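Local atomic coordinates of clavulanic acid biosynthesis oligopeptide binding protein 2 (PDB entry 2WOL), a protein that probably binds oligopeptides as a solute-binding protein of the clavulanic acid biosynthesis pathway in Streptomyces clavuligerus. Residues H320-V325 / H520-P525; Q326-K331 / A414-E419; F391-G396 / L446-T451. All blocks are in the same frame, centred on the assembly; numbering follows the deposited sequence.

Contact 1. Residues H320-V325 / H520-P525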
# COMPACT_ATOMS: atom_id res chain seq x y z
N HIS A 320 1.86 31.50 0.85
CA HIS A 320 0.63 32.10 1.36
C HIS A 320 -0.60 31.76 0.53
O HIS A 320 -1.70 31.64 1.07
CB HIS A 320 0.82 33.60 1.56
CG HIS A 320 1.83 33.91 2.61
ND1 HIS A 320 3.09 34.40 2.32
CD2 HIS A 320 1.80 33.72 3.95
CE1 HIS A 320 3.77 34.53 3.45
NE2 HIS A 320 3.01 34.12 4.45
N VAL A 321 -0.40 31.58 -0.77
CA VAL A 321 -1.44 31.01 -1.63
C VAL A 321 -1.79 29.62 -1.10
O VAL A 321 -2.97 29.28 -0.97
CB VAL A 321 -0.98 30.94 -3.10
CG1 VAL A 321 -1.85 29.99 -3.90
CG2 VAL A 321 -1.00 32.34 -3.71
N ARG A 322 -0.77 28.83 -0.78
CA ARG A 322 -0.99 27.44 -0.36
C ARG A 322 -1.69 27.39 0.99
O ARG A 322 -2.59 26.58 1.20
CB ARG A 322 0.32 26.66 -0.35
CG ARG A 322 1.03 26.67 -1.70
CD ARG A 322 2.13 25.62 -1.79
NE ARG A 322 3.21 25.80 -0.82
CZ ARG A 322 4.33 26.49 -1.05
NH1 ARG A 322 4.53 27.09 -2.22
NH2 ARG A 322 5.24 26.58 -0.10
N ARG A 323 -1.29 28.26 1.91
CA ARG A 323 -1.93 28.34 3.22
C ARG A 323 -3.37 28.85 3.13
O ARG A 323 -4.24 28.38 3.87
CB ARG A 323 -1.11 29.20 4.19
CG ARG A 323 0.21 28.53 4.56
CD ARG A 323 1.06 29.37 5.49
NE ARG A 323 2.28 28.64 5.84
CZ ARG A 323 3.39 29.20 6.31
NH1 ARG A 323 3.46 30.51 6.53
NH2 ARG A 323 4.44 28.43 6.58
N ALA A 324 -3.62 29.78 2.22
CA ALA A 324 -4.98 30.25 1.98
C ALA A 324 -5.89 29.09 1.62
O ALA A 324 -6.99 28.97 2.15
CB ALA A 324 -5.00 31.30 0.87
N VAL A 325 -5.41 28.22 0.74
CA VAL A 325 -6.17 27.04 0.33
C VAL A 325 -6.45 26.11 1.52
O VAL A 325 -7.57 25.63 1.69
CB VAL A 325 -5.46 26.27 -0.81
CG1 VAL A 325 -6.14 24.94 -1.09
CG2 VAL A 325 -5.41 27.13 -2.07
N HIS A 520 5.40 23.86 4.80
CA HIS A 520 5.43 24.14 3.36
C HIS A 520 4.03 24.29 2.76
O HIS A 520 3.87 24.96 1.74
CB HIS A 520 6.18 23.04 2.61
CG HIS A 520 7.67 23.16 2.69
ND1 HIS A 520 8.38 24.13 2.01
CD2 HIS A 520 8.59 22.42 3.35
CE1 HIS A 520 9.67 23.98 2.26
NE2 HIS A 520 9.82 22.95 3.07
N ALA A 521 3.05 23.64 3.39
CA ALA A 521 1.63 23.71 2.98
C ALA A 521 1.34 23.15 1.58
O ALA A 521 0.31 23.45 0.98
CB ALA A 521 1.09 25.15 3.14
N VAL A 522 2.25 22.31 1.08
CA VAL A 522 2.09 21.70 -0.25
C VAL A 522 1.10 20.53 -0.27
O VAL A 522 0.58 20.18 -1.33
CB VAL A 522 3.44 21.27 -0.87
CG1 VAL A 522 4.27 22.50 -1.25
CG2 VAL A 522 4.22 20.36 0.07
N LEU A 523 0.82 19.95 0.90
CA LEU A 523 -0.15 18.85 1.00
C LEU A 523 -1.28 19.23 1.95
O LEU A 523 -1.03 19.61 3.09
CB LEU A 523 0.53 17.56 1.48
CG LEU A 523 1.69 17.00 0.65
CD1 LEU A 523 2.22 15.72 1.26
CD2 LEU A 523 1.28 16.78 -0.80
N LEU A 524 -2.51 19.13 1.45
CA LEU A 524 -3.71 19.35 2.24
C LEU A 524 -4.35 18.00 2.56
O LEU A 524 -4.97 17.38 1.69
CB LEU A 524 -4.70 20.25 1.48
CG LEU A 524 -6.15 20.37 1.98
CD1 LEU A 524 -6.23 20.86 3.43
CD2 LEU A 524 -6.94 21.28 1.06
N PRO A 525 -4.19 17.53 3.81
CA PRO A 525 -4.77 16.25 4.22
C PRO A 525 -6.28 16.38 4.33
O PRO A 525 -6.78 17.39 4.83
CB PRO A 525 -4.17 16.01 5.62
CG PRO A 525 -3.21 17.11 5.87
CD PRO A 525 -3.47 18.20 4.90
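R322 reaches from helix 319-327 to the backbone where helix 503-520 ends, and closes on one carbonyl oxygen with two nitrogens. R322 NE and R322 NH2 both donate hydrogen bonds to H520 O, each 2.8 Å long. Using NE and NH2 makes the grip side-on, and the oxygen lies 2° from the guanidinium plane; NH2 falls on a lone pair in the carbonyl plane. A bend at chi3 (-62°) turns the planar group back onto this edge, while NH1 is held by F316 O.

Over one face of the guanidinium stands V522, its CG1 3.5 Å from R322 NE, the two side chains running alongside each other. At A521 the chain leaves the helix with positive phi. Its small methyl suits a place under two arginines: A521 CB touches R322 CB at 3.9 Å and R323 CG at 3.8 Å. From there the arm of R323 runs on, extended, to bond with E519 O through NH2 and Y365 OH through NE. Farther along, V325 CG1 meets L524 CD2 at 4.3 Å, an apolar contact where the strand begins.

The carbonyl at a helix C-terminus carries partial negative charge, which a buried arginine probably offsets well; its two-nitrogen grip would also fix the rotation of the guanidinium.

Contact 2. Residues Q326-K331 / A414-E419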
# COMPACT_ATOMS: atom_id res chain seq x y z
N GLN A 326 -5.44 25.90 2.37
CA GLN A 326 -5.61 25.05 3.55
C GLN A 326 -6.68 25.62 4.48
O GLN A 326 -7.57 24.90 4.91
CB GLN A 326 -4.29 24.87 4.30
CG GLN A 326 -3.12 24.38 3.44
CD GLN A 326 -2.71 22.93 3.69
OE1 GLN A 326 -3.26 22.25 4.56
NE2 GLN A 326 -1.72 22.47 2.94
N TYR A 327 -6.61 26.92 4.77
CA TYR A 327 -7.59 27.56 5.65
C TYR A 327 -9.01 27.56 5.09
O TYR A 327 -9.97 27.45 5.85
CB TYR A 327 -7.19 29.01 5.95
CG TYR A 327 -6.09 29.17 6.98
CD1 TYR A 327 -4.89 29.80 6.64
CD2 TYR A 327 -6.26 28.72 8.29
CE1 TYR A 327 -3.88 29.97 7.57
CE2 TYR A 327 -5.25 28.88 9.23
CZ TYR A 327 -4.06 29.51 8.87
OH TYR A 327 -3.05 29.68 9.80
N ALA A 328 -9.13 27.69 3.77
CA ALA A 328 -10.44 27.79 3.12
C ALA A 328 -11.07 26.44 2.75
O ALA A 328 -12.14 26.39 2.16
CB ALA A 328 -10.36 28.69 1.89
N ALA A 329 -10.39 25.35 3.12
CA ALA A 329 -10.92 24.02 2.88
C ALA A 329 -12.08 23.74 3.83
O ALA A 329 -11.95 23.86 5.05
CB ALA A 329 -9.82 22.97 3.07
N ASP A 330 -13.24 23.41 3.26
CA ASP A 330 -14.38 22.98 4.06
C ASP A 330 -14.23 21.48 4.27
O ASP A 330 -14.62 20.69 3.42
CB ASP A 330 -15.70 23.32 3.36
CG ASP A 330 -16.93 22.96 4.19
OD1 ASP A 330 -16.83 22.10 5.08
OD2 ASP A 330 -18.00 23.56 3.93
N LYS A 331 -13.64 21.10 5.40
CA LYS A 331 -13.28 19.70 5.66
C LYS A 331 -14.50 18.79 5.75
O LYS A 331 -14.43 17.61 5.43
CB LYS A 331 -12.45 19.58 6.94
CG LYS A 331 -11.12 20.37 6.98
CD LYS A 331 -10.11 19.97 5.88
CE LYS A 331 -9.66 18.52 5.98
NZ LYS A 331 -8.87 18.21 7.21
N ALA A 414 -14.07 28.97 -3.70
CA ALA A 414 -14.83 30.06 -4.32
C ALA A 414 -15.24 31.11 -3.28
O ALA A 414 -15.42 32.28 -3.62
CB ALA A 414 -16.05 29.52 -5.04
N ARG A 415 -15.37 30.69 -2.03
CA ARG A 415 -15.79 31.57 -0.93
C ARG A 415 -14.80 32.70 -0.64
O ARG A 415 -15.18 33.71 -0.04
CB ARG A 415 -16.03 30.75 0.34
CG ARG A 415 -17.13 29.71 0.20
CD ARG A 415 -17.29 28.88 1.46
NE ARG A 415 -16.07 28.15 1.80
CZ ARG A 415 -15.84 27.55 2.96
NH1 ARG A 415 -16.75 27.57 3.93
NH2 ARG A 415 -14.68 26.92 3.16
N VAL A 416 -13.55 32.54 -1.07
CA VAL A 416 -12.52 33.57 -0.89
C VAL A 416 -11.96 34.06 -2.23
O VAL A 416 -10.87 34.62 -2.30
CB VAL A 416 -11.38 33.10 0.07
CG1 VAL A 416 -11.93 32.86 1.47
CG2 VAL A 416 -10.68 31.85 -0.47
N GLY A 417 -12.73 33.84 -3.30
CA GLY A 417 -12.38 34.35 -4.62
C GLY A 417 -11.35 33.54 -5.39
O GLY A 417 -10.82 34.01 -6.40
N ILE A 418 -11.06 32.33 -4.91
CA ILE A 418 -10.22 31.42 -5.67
C ILE A 418 -11.13 30.64 -6.60
O ILE A 418 -11.90 29.78 -6.16
CB ILE A 418 -9.38 30.49 -4.76
CG1 ILE A 418 -8.50 31.32 -3.82
CG2 ILE A 418 -8.53 29.55 -5.60
CD1 ILE A 418 -7.83 30.54 -2.69
N GLU A 419 -11.03 30.96 -7.89
CA GLU A 419 -11.92 30.41 -8.91
C GLU A 419 -11.23 29.27 -9.63
O GLU A 419 -10.31 29.48 -10.42
CB GLU A 419 -12.32 31.49 -9.93
CG GLU A 419 -13.00 32.71 -9.34
CD GLU A 419 -13.21 33.81 -10.37
OE1 GLU A 419 -13.32 33.49 -11.58
OE2 GLU A 419 -13.25 34.99 -9.98
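The polar link is a single hydrogen bond from R415 to the backbone of A328, at the end of helix 319-327. R415 NH2 lies 2.8 Å from A328 O, with the oxygen at the guanidinium edge, 4° from its plane. Seen from the carbonyl the approach is less regular, because the nitrogen stands 49° above the carbonyl plane. Arginine suits this place because its long chain spans the gap, and a bend at chi3 (-61°) turns the guanidinium edge to the carbonyl; NH2 also bonds to R372 O and NE to S412 O.

Electrostatics add a looser term. D330 OD2 is 4.2 Å from R415 NH1 and well out of the guanidinium plane, so the charges only attract at a distance; the salt bridge of D330 is with R372. The other carboxylate oxygen of D330, OD1, caps L333 N at the start of helix 331-337, a usual task for aspartate.

Apolar packing is small: A328 CB rests against V416 CG2 at 4.0 Å, the small alanine methyl fitting against the valine branch.

Right after V416, G417 adopts positive phi, which glycine accepts easily. It is the C-prime residue of a Schellman motif ending helix 401-414, and the contact thus joins two helix C-termini beside an aspartate N-cap.

Contact 3. Residues F391-G396 / L446-T451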
# COMPACT_ATOMS: atom_id res chain seq x y z
N PHE A 391 -7.73 34.45 -7.19
CA PHE A 391 -7.07 34.18 -8.46
C PHE A 391 -7.77 33.01 -9.14
O PHE A 391 -8.65 32.38 -8.55
CB PHE A 391 -5.58 33.85 -8.25
CG PHE A 391 -5.34 32.69 -7.31
CD1 PHE A 391 -5.26 31.39 -7.80
CD2 PHE A 391 -5.18 32.90 -5.94
CE1 PHE A 391 -5.04 30.32 -6.95
CE2 PHE A 391 -4.97 31.84 -5.07
CZ PHE A 391 -4.90 30.54 -5.58
N ARG A 392 -7.37 32.73 -10.37
CA ARG A 392 -7.89 31.58 -11.10
C ARG A 392 -6.85 30.47 -11.18
O ARG A 392 -5.65 30.73 -11.30
CB ARG A 392 -8.35 32.00 -12.50
CG ARG A 392 -9.58 32.89 -12.48
CD ARG A 392 -10.23 32.99 -13.84
NE ARG A 392 -11.42 33.85 -13.80
CZ ARG A 392 -12.15 34.19 -14.86
NH1 ARG A 392 -11.82 33.75 -16.07
NH2 ARG A 392 -13.21 34.97 -14.70
N ALA A 393 -7.32 29.23 -11.09
CA ALA A 393 -6.44 28.07 -11.16
C ALA A 393 -7.20 26.83 -11.64
O ALA A 393 -8.41 26.87 -11.84
CB ALA A 393 -5.77 27.81 -9.80
N VAL A 394 -6.45 25.74 -11.83
CA VAL A 394 -7.00 24.47 -12.30
C VAL A 394 -6.65 23.35 -11.33
O VAL A 394 -5.51 23.22 -10.89
CB VAL A 394 -6.47 24.11 -13.72
CG1 VAL A 394 -7.08 22.80 -14.22
CG2 VAL A 394 -6.76 25.23 -14.71
N ILE A 395 -7.66 22.55 -10.99
CA ILE A 395 -7.47 21.35 -10.19
C ILE A 395 -7.56 20.10 -11.07
O ILE A 395 -8.51 19.94 -11.84
CB ILE A 395 -8.45 21.28 -8.98
CG1 ILE A 395 -8.16 20.05 -8.10
CG2 ILE A 395 -9.93 21.35 -9.43
CD1 ILE A 395 -8.76 20.12 -6.70
N GLY A 396 -6.56 19.24 -10.97
CA GLY A 396 -6.53 17.98 -11.71
C GLY A 396 -7.15 16.85 -10.90
O GLY A 396 -6.95 16.76 -9.69
N LEU A 446 -1.67 22.24 -13.66
CA LEU A 446 -2.45 21.67 -12.56
C LEU A 446 -1.87 22.09 -11.21
O LEU A 446 -1.05 21.38 -10.62
CB LEU A 446 -2.53 20.15 -12.69
CG LEU A 446 -3.04 19.63 -14.04
CD1 LEU A 446 -3.00 18.11 -14.14
CD2 LEU A 446 -4.45 20.15 -14.34
N GLY A 447 -2.31 23.25 -10.73
CA GLY A 447 -1.83 23.83 -9.48
C GLY A 447 -2.26 23.05 -8.26
O GLY A 447 -1.58 23.07 -7.23
N LEU A 448 -3.40 22.37 -8.38
CA LEU A 448 -3.88 21.44 -7.36
C LEU A 448 -4.17 20.08 -7.99
O LEU A 448 -4.57 20.01 -9.16
CB LEU A 448 -5.16 21.96 -6.68
CG LEU A 448 -5.20 23.41 -6.19
CD1 LEU A 448 -5.94 24.27 -7.21
CD2 LEU A 448 -5.86 23.52 -4.84
N LEU A 449 -3.99 19.02 -7.21
CA LEU A 449 -4.23 17.65 -7.66
C LEU A 449 -4.91 16.85 -6.56
O LEU A 449 -4.48 16.90 -5.40
CB LEU A 449 -2.90 16.96 -8.03
CG LEU A 449 -2.17 17.47 -9.27
CD1 LEU A 449 -0.73 16.97 -9.29
CD2 LEU A 449 -2.92 17.04 -10.53
N VAL A 450 -5.96 16.12 -6.92
CA VAL A 450 -6.64 15.23 -5.98
C VAL A 450 -6.06 13.83 -6.13
O VAL A 450 -5.97 13.30 -7.24
CB VAL A 450 -8.16 15.16 -6.25
CG1 VAL A 450 -8.85 14.18 -5.27
CG2 VAL A 450 -8.79 16.54 -6.13
N THR A 451 -5.67 13.22 -5.02
CA THR A 451 -5.21 11.84 -5.07
C THR A 451 -5.40 11.10 -3.76
O THR A 451 -5.83 11.68 -2.76
CB THR A 451 -3.74 11.75 -5.57
OG1 THR A 451 -3.47 10.41 -6.01
CG2 THR A 451 -2.74 12.16 -4.50
O HOH W 1 -3.52 25.98 -11.69
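I395 pairs with L448 and G396 with L449 in parallel register, the strand axes 4.5 Å apart at closest and 18° from parallel. G396 binds both ways, G396 N donating to L448 O at 2.8 Å and G396 O accepting from V450 N at 3.0 Å. Toward the start of the pairing the bond from L448 N to V394 O is weak, and a water accepts from both V394 N and G447 N, bridging the two segments.

On the face shared by I395 and L448, the isoleucine lies across its neighbour, I395 CG1 3.8 Å from L448 CB. With CG1 anti to the backbone N (chi1 -176°), the chain carries I395 CD1 to 3.6 Å from V450 CG2. Strand 391-398 has 448-453 on one flank and 418-425 on the other; with helix 401-414 and the parallel strand 418-425 it makes a beta-alpha-beta crossover. That helix covers I395 and V450 through V409, F402 and V405, so branched aliphatic residues suit this buried place.

Leucines close round G396. L446 CD2 touches V394 CG1 at 3.7 Å and comes within 4.0 Å of G396 CA, while L449 CD2 approaches G396 CA at 3.9 Å. Glycine, with no side chain, suits a place hemmed in by both leucine ends.

Overall arrangement
Following the chain from the N terminus, the first of these segments lies on helix 319-327, which serves contact 1 and, at its end, contact 2. Contact 2 closes its loop at 414-419 and contact 3, opened at 391-396, closes at 446-451, so these two cross. Contact 1 closes the longest loop, at 520-525, and spans both. Q326 NE2 joins contacts 1 and 2, probably bonding to A521 O and L523 O; V321 packs on F391 between contacts 1 and 3; an E419-R392 salt bridge links contacts 2 and 3. Around one mixed sheet, contact 1 ties helix 319-327 to the start of strand 523-534, contact 2 ties its end to the turn leading into 418-425, and contact 3 pairs 391-398 with 448-453.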